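Local structure of aspartate--tRNA(Asp/Asn) ligase (Thermus thermophilus, 1N9W) at residues S40-L52 and N68-V82. The protein attaches L-aspartate to both tRNA(Asp) and tRNA(Asn) in two steps, first activating the amino acid with ATP to aspartyl-adenylate. Residues are numbered along the deposited sequence; the frame is centred on the assembly and turned at random.
Sequences SGVVQVVTGGLKL and NAKAPGGLEVQAKEV
V77 O accepts from V46 N at 2.8 Å, and the CA of V45 approaches this oxygen, in a CA-H...O contact. V46 O in turn takes the N-H of A79, and V77 N donates to Q44 O at 3.0 Å. V45 pairs with V77 and V46 with Q78, so strands 41-47 and 75-79 run parallel here, their axes 27° apart. Next to Q44 the pairing gives way to a water. This water accepts from Q44 N and donates to P72 O and L75 O, bridging the two segments before E76. Both segments belong to the OB-fold anticodon-binding domain, and this parallel pairing of the third and fifth strands closes the five-stranded barrel. V45 and V77 share the inner face; V43 packs beside V77, and both touch L18, while V45 meets V61. V45 CG1 reaches A79 CB, 3.8 Å away, because chi1 (170°) turns that methyl away from the backbone N. The other face carries Q44, V46 and E76; Q44, E76 and nearby N68 are tRNA-interaction sites. V46 lays CG2 against the carboxylate of E76, 3.5 Å from CD. E76 is gripped at both oxygens. N68 ND2 donates to OE1 at 2.8 Å from above the carboxylate plane, with OE1 close to the amide plane of N68. Q78 NE2 reaches the anti lone pair of OE2. The side chain of Q44 lies alongside E76, pointing the same way. Replacing E76 by an alanine would probably leave the amides of N68 and Q78 without their carboxylate acceptors and freer to turn. Past strand 41-47, L50 CD1 rests on V82 CB, at 3.8 Å, in the strand after the corner at K80. A second water links T47 OG1 to A79 O, to which it donates.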
loop_
_atom_site.group_PDB
_atom_site.type_symbol
_atom_site.label_atom_id
_atom_site.label_comp_id
_atom_site.label_asym_id
_atom_site.label_seq_id
_atom_site.Cartn_x
_atom_site.Cartn_y
_atom_site.Cartn_z
ATOM N N SER B 40 12.670 8.741 -16.186
ATOM C CA SER B 40 13.867 9.156 -15.434
ATOM C C SER B 40 14.448 10.510 -15.834
ATOM O O SER B 40 15.401 10.972 -15.215
ATOM C CB SER B 40 14.967 8.097 -15.551
ATOM O OG SER B 40 15.540 8.120 -16.845
ATOM N N GLY B 41 13.889 11.153 -16.857
ATOM C CA GLY B 41 14.416 12.454 -17.241
ATOM C C GLY B 41 14.289 12.809 -18.712
ATOM O O GLY B 41 13.520 12.186 -19.450
ATOM N N VAL B 42 15.037 13.826 -19.140
ATOM C CA VAL B 42 14.998 14.246 -20.537
ATOM C C VAL B 42 16.377 14.202 -21.186
ATOM O O VAL B 42 17.397 14.455 -20.542
ATOM C CB VAL B 42 14.433 15.693 -20.713
ATOM C CG1 VAL B 42 13.031 15.793 -20.113
ATOM C CG2 VAL B 42 15.366 16.713 -20.061
ATOM N N VAL B 43 16.392 13.868 -22.465
ATOM C CA VAL B 43 17.631 13.812 -23.213
ATOM C C VAL B 43 17.445 14.408 -24.610
ATOM O O VAL B 43 16.390 14.247 -25.241
ATOM C CB VAL B 43 18.159 12.358 -23.338
ATOM C CG1 VAL B 43 17.202 11.503 -24.184
ATOM C CG2 VAL B 43 19.549 12.371 -23.946
ATOM N N GLN B 44 18.472 15.113 -25.079
ATOM C CA GLN B 44 18.450 15.719 -26.399
ATOM C C GLN B 44 18.756 14.618 -27.407
ATOM O O GLN B 44 19.643 13.783 -27.196
ATOM C CB GLN B 44 19.511 16.839 -26.515
ATOM C CG GLN B 44 19.492 17.583 -27.872
ATOM C CD GLN B 44 20.406 18.812 -27.931
ATOM O OE1 GLN B 44 21.606 18.716 -28.245
ATOM N NE2 GLN B 44 19.835 19.981 -27.630
ATOM N N VAL B 45 17.995 14.595 -28.490
ATOM C CA VAL B 45 18.193 13.600 -29.532
ATOM C C VAL B 45 18.422 14.423 -30.777
ATOM O O VAL B 45 17.714 15.402 -31.018
ATOM C CB VAL B 45 16.947 12.690 -29.697
ATOM C CG1 VAL B 45 17.074 11.833 -30.944
ATOM C CG2 VAL B 45 16.807 11.790 -28.479
ATOM N N VAL B 46 19.438 14.055 -31.549
ATOM C CA VAL B 46 19.740 14.777 -32.765
ATOM C C VAL B 46 19.476 13.902 -33.977
ATOM O O VAL B 46 19.981 12.783 -34.082
ATOM C CB VAL B 46 21.225 15.266 -32.795
ATOM C CG1 VAL B 46 21.475 16.081 -34.058
ATOM C CG2 VAL B 46 21.530 16.112 -31.566
ATOM N N THR B 47 18.663 14.415 -34.886
ATOM C CA THR B 47 18.341 13.703 -36.099
ATOM C C THR B 47 18.271 14.747 -37.223
ATOM O O THR B 47 18.844 15.833 -37.084
ATOM C CB THR B 47 16.991 12.928 -35.917
ATOM O OG1 THR B 47 16.753 12.093 -37.061
ATOM C CG2 THR B 47 15.824 13.885 -35.728
ATOM N N GLY B 48 17.600 14.422 -38.331
ATOM C CA GLY B 48 17.501 15.355 -39.446
ATOM C C GLY B 48 16.734 14.761 -40.617
ATOM O O GLY B 48 16.645 13.541 -40.746
ATOM N N GLY B 49 16.159 15.622 -41.454
ATOM C CA GLY B 49 15.415 15.178 -42.625
ATOM C C GLY B 49 14.178 14.321 -42.396
ATOM O O GLY B 49 13.672 13.703 -43.331
ATOM N N LEU B 50 13.670 14.285 -41.171
ATOM C CA LEU B 50 12.495 13.474 -40.896
ATOM C C LEU B 50 11.226 14.305 -40.899
ATOM O O LEU B 50 11.272 15.527 -40.809
ATOM C CB LEU B 50 12.622 12.801 -39.529
ATOM C CG LEU B 50 13.832 11.914 -39.242
ATOM C CD1 LEU B 50 13.714 11.365 -37.830
ATOM C CD2 LEU B 50 13.908 10.775 -40.255
ATOM N N LYS B 51 10.089 13.634 -41.018
ATOM C CA LYS B 51 8.809 14.310 -40.956
ATOM C C LYS B 51 8.461 14.135 -39.482
ATOM O O LYS B 51 7.927 13.104 -39.076
ATOM C CB LYS B 51 7.790 13.603 -41.851
ATOM C CG LYS B 51 8.214 13.552 -43.311
ATOM C CD LYS B 51 7.136 12.954 -44.187
ATOM C CE LYS B 51 7.544 12.978 -45.645
ATOM N NZ LYS B 51 6.404 12.561 -46.506
ATOM N N LEU B 52 8.798 15.140 -38.685
ATOM C CA LEU B 52 8.578 15.088 -37.246
ATOM C C LEU B 52 7.118 15.052 -36.798
ATOM O O LEU B 52 6.267 15.757 -37.343
ATOM C CB LEU B 52 9.294 16.272 -36.578
ATOM C CG LEU B 52 10.824 16.293 -36.728
ATOM C CD1 LEU B 52 11.389 17.581 -36.138
ATOM C CD2 LEU B 52 11.430 15.062 -36.033
ATOM N N ASN B 68 28.196 16.124 -24.534
ATOM C CA ASN B 68 27.798 17.471 -24.929
ATOM C C ASN B 68 27.292 18.248 -23.724
ATOM O O ASN B 68 26.103 18.202 -23.388
ATOM C CB ASN B 68 26.724 17.419 -26.018
ATOM C CG ASN B 68 26.387 18.792 -26.561
ATOM O OD1 ASN B 68 26.859 19.808 -26.048
ATOM N ND2 ASN B 68 25.556 18.830 -27.603
ATOM N N ALA B 69 28.211 18.970 -23.083
ATOM C CA ALA B 69 27.929 19.758 -21.875
ATOM C C ALA B 69 26.787 20.760 -21.974
ATOM O O ALA B 69 26.135 21.062 -20.975
ATOM C CB ALA B 69 29.194 20.482 -21.447
ATOM N N LYS B 70 26.554 21.279 -23.170
ATOM C CA LYS B 70 25.497 22.260 -23.353
ATOM C C LYS B 70 24.108 21.632 -23.207
ATOM O O LYS B 70 23.182 22.275 -22.715
ATOM C CB LYS B 70 25.633 22.925 -24.729
ATOM C CG LYS B 70 24.840 24.214 -24.897
ATOM C CD LYS B 70 24.942 24.734 -26.330
ATOM C CE LYS B 70 24.203 26.061 -26.516
ATOM N NZ LYS B 70 24.220 26.522 -27.941
ATOM N N ALA B 71 23.982 20.372 -23.619
ATOM C CA ALA B 71 22.713 19.660 -23.558
ATOM C C ALA B 71 22.352 19.218 -22.142
ATOM O O ALA B 71 23.228 19.053 -21.292
ATOM C CB ALA B 71 22.754 18.455 -24.482
ATOM N N PRO B 72 21.046 19.023 -21.874
ATOM C CA PRO B 72 20.561 18.592 -20.558
ATOM C C PRO B 72 21.240 17.291 -20.145
ATOM O O PRO B 72 21.173 16.298 -20.864
ATOM C CB PRO B 72 19.062 18.405 -20.789
ATOM C CG PRO B 72 18.758 19.402 -21.851
ATOM C CD PRO B 72 19.916 19.234 -22.800
ATOM N N GLY B 73 21.887 17.304 -18.986
ATOM C CA GLY B 73 22.571 16.114 -18.529
ATOM C C GLY B 73 23.944 15.955 -19.159
ATOM O O GLY B 73 24.590 14.921 -18.991
ATOM N N GLY B 74 24.388 16.970 -19.895
ATOM C CA GLY B 74 25.699 16.928 -20.532
ATOM C C GLY B 74 25.871 15.841 -21.571
ATOM O O GLY B 74 26.987 15.556 -22.013
ATOM N N LEU B 75 24.743 15.253 -21.963
ATOM C CA LEU B 75 24.688 14.162 -22.943
ATOM C C LEU B 75 23.812 14.456 -24.146
ATOM O O LEU B 75 22.996 15.371 -24.135
ATOM C CB LEU B 75 24.126 12.892 -22.297
ATOM C CG LEU B 75 25.120 11.876 -21.783
ATOM C CD1 LEU B 75 26.266 11.817 -22.769
ATOM C CD2 LEU B 75 25.606 12.263 -20.417
ATOM N N GLU B 76 23.954 13.617 -25.159
ATOM C CA GLU B 76 23.191 13.757 -26.371
ATOM C C GLU B 76 23.136 12.407 -27.094
ATOM O O GLU B 76 24.048 11.589 -26.967
ATOM C CB GLU B 76 23.853 14.841 -27.230
ATOM C CG GLU B 76 23.777 14.666 -28.719
ATOM C CD GLU B 76 24.371 15.878 -29.464
ATOM O OE1 GLU B 76 24.053 17.018 -29.081
ATOM O OE2 GLU B 76 25.117 15.681 -30.426
ATOM N N VAL B 77 22.045 12.141 -27.804
ATOM C CA VAL B 77 21.969 10.900 -28.557
ATOM C C VAL B 77 21.793 11.251 -30.026
ATOM O O VAL B 77 20.815 11.899 -30.400
ATOM C CB VAL B 77 20.788 9.998 -28.128
ATOM C CG1 VAL B 77 20.695 8.804 -29.075
ATOM C CG2 VAL B 77 20.971 9.505 -26.702
ATOM N N GLN B 78 22.745 10.844 -30.854
ATOM C CA GLN B 78 22.647 11.104 -32.283
ATOM C C GLN B 78 21.866 9.921 -32.871
ATOM O O GLN B 78 22.374 8.806 -32.968
ATOM C CB GLN B 78 24.064 11.259 -32.877
ATOM C CG GLN B 78 24.586 12.732 -32.851
ATOM C CD GLN B 78 26.112 12.881 -32.723
ATOM O OE1 GLN B 78 26.875 12.263 -33.462
ATOM N NE2 GLN B 78 26.552 13.719 -31.785
ATOM N N ALA B 79 20.612 10.177 -33.236
ATOM C CA ALA B 79 19.725 9.142 -33.760
ATOM C C ALA B 79 20.110 8.489 -35.081
ATOM O O ALA B 79 20.434 9.161 -36.060
ATOM C CB ALA B 79 18.302 9.694 -33.862
ATOM N N LYS B 80 20.057 7.163 -35.095
ATOM C CA LYS B 80 20.342 6.396 -36.293
ATOM C C LYS B 80 18.952 6.013 -36.810
ATOM O O LYS B 80 18.745 5.756 -38.003
ATOM C CB LYS B 80 21.126 5.122 -35.944
ATOM C CG LYS B 80 22.247 5.329 -34.930
ATOM C CD LYS B 80 23.505 5.918 -35.544
ATOM C CE LYS B 80 24.253 4.880 -36.367
ATOM N NZ LYS B 80 25.511 5.447 -36.922
ATOM N N GLU B 81 17.990 5.989 -35.896
ATOM C CA GLU B 81 16.624 5.621 -36.246
ATOM C C GLU B 81 15.620 6.221 -35.264
ATOM O O GLU B 81 15.865 6.264 -34.063
ATOM C CB GLU B 81 16.513 4.089 -36.269
ATOM C CG GLU B 81 15.100 3.522 -36.298
ATOM C CD GLU B 81 15.088 1.994 -36.457
ATOM O OE1 GLU B 81 16.028 1.328 -35.967
ATOM O OE2 GLU B 81 14.126 1.468 -37.049
ATOM N N VAL B 82 14.503 6.703 -35.791
ATOM C CA VAL B 82 13.463 7.265 -34.952
ATOM C C VAL B 82 12.144 6.626 -35.390
ATOM O O VAL B 82 11.759 6.719 -36.556
ATOM C CB VAL B 82 13.407 8.819 -35.079
ATOM C CG1 VAL B 82 12.278 9.380 -34.240
ATOM C CG2 VAL B 82 14.730 9.419 -34.613
HETATM O O HOH W 1 20.623 15.965 -23.331
HETATM O O HOH W 2 18.373 10.144 -37.663
#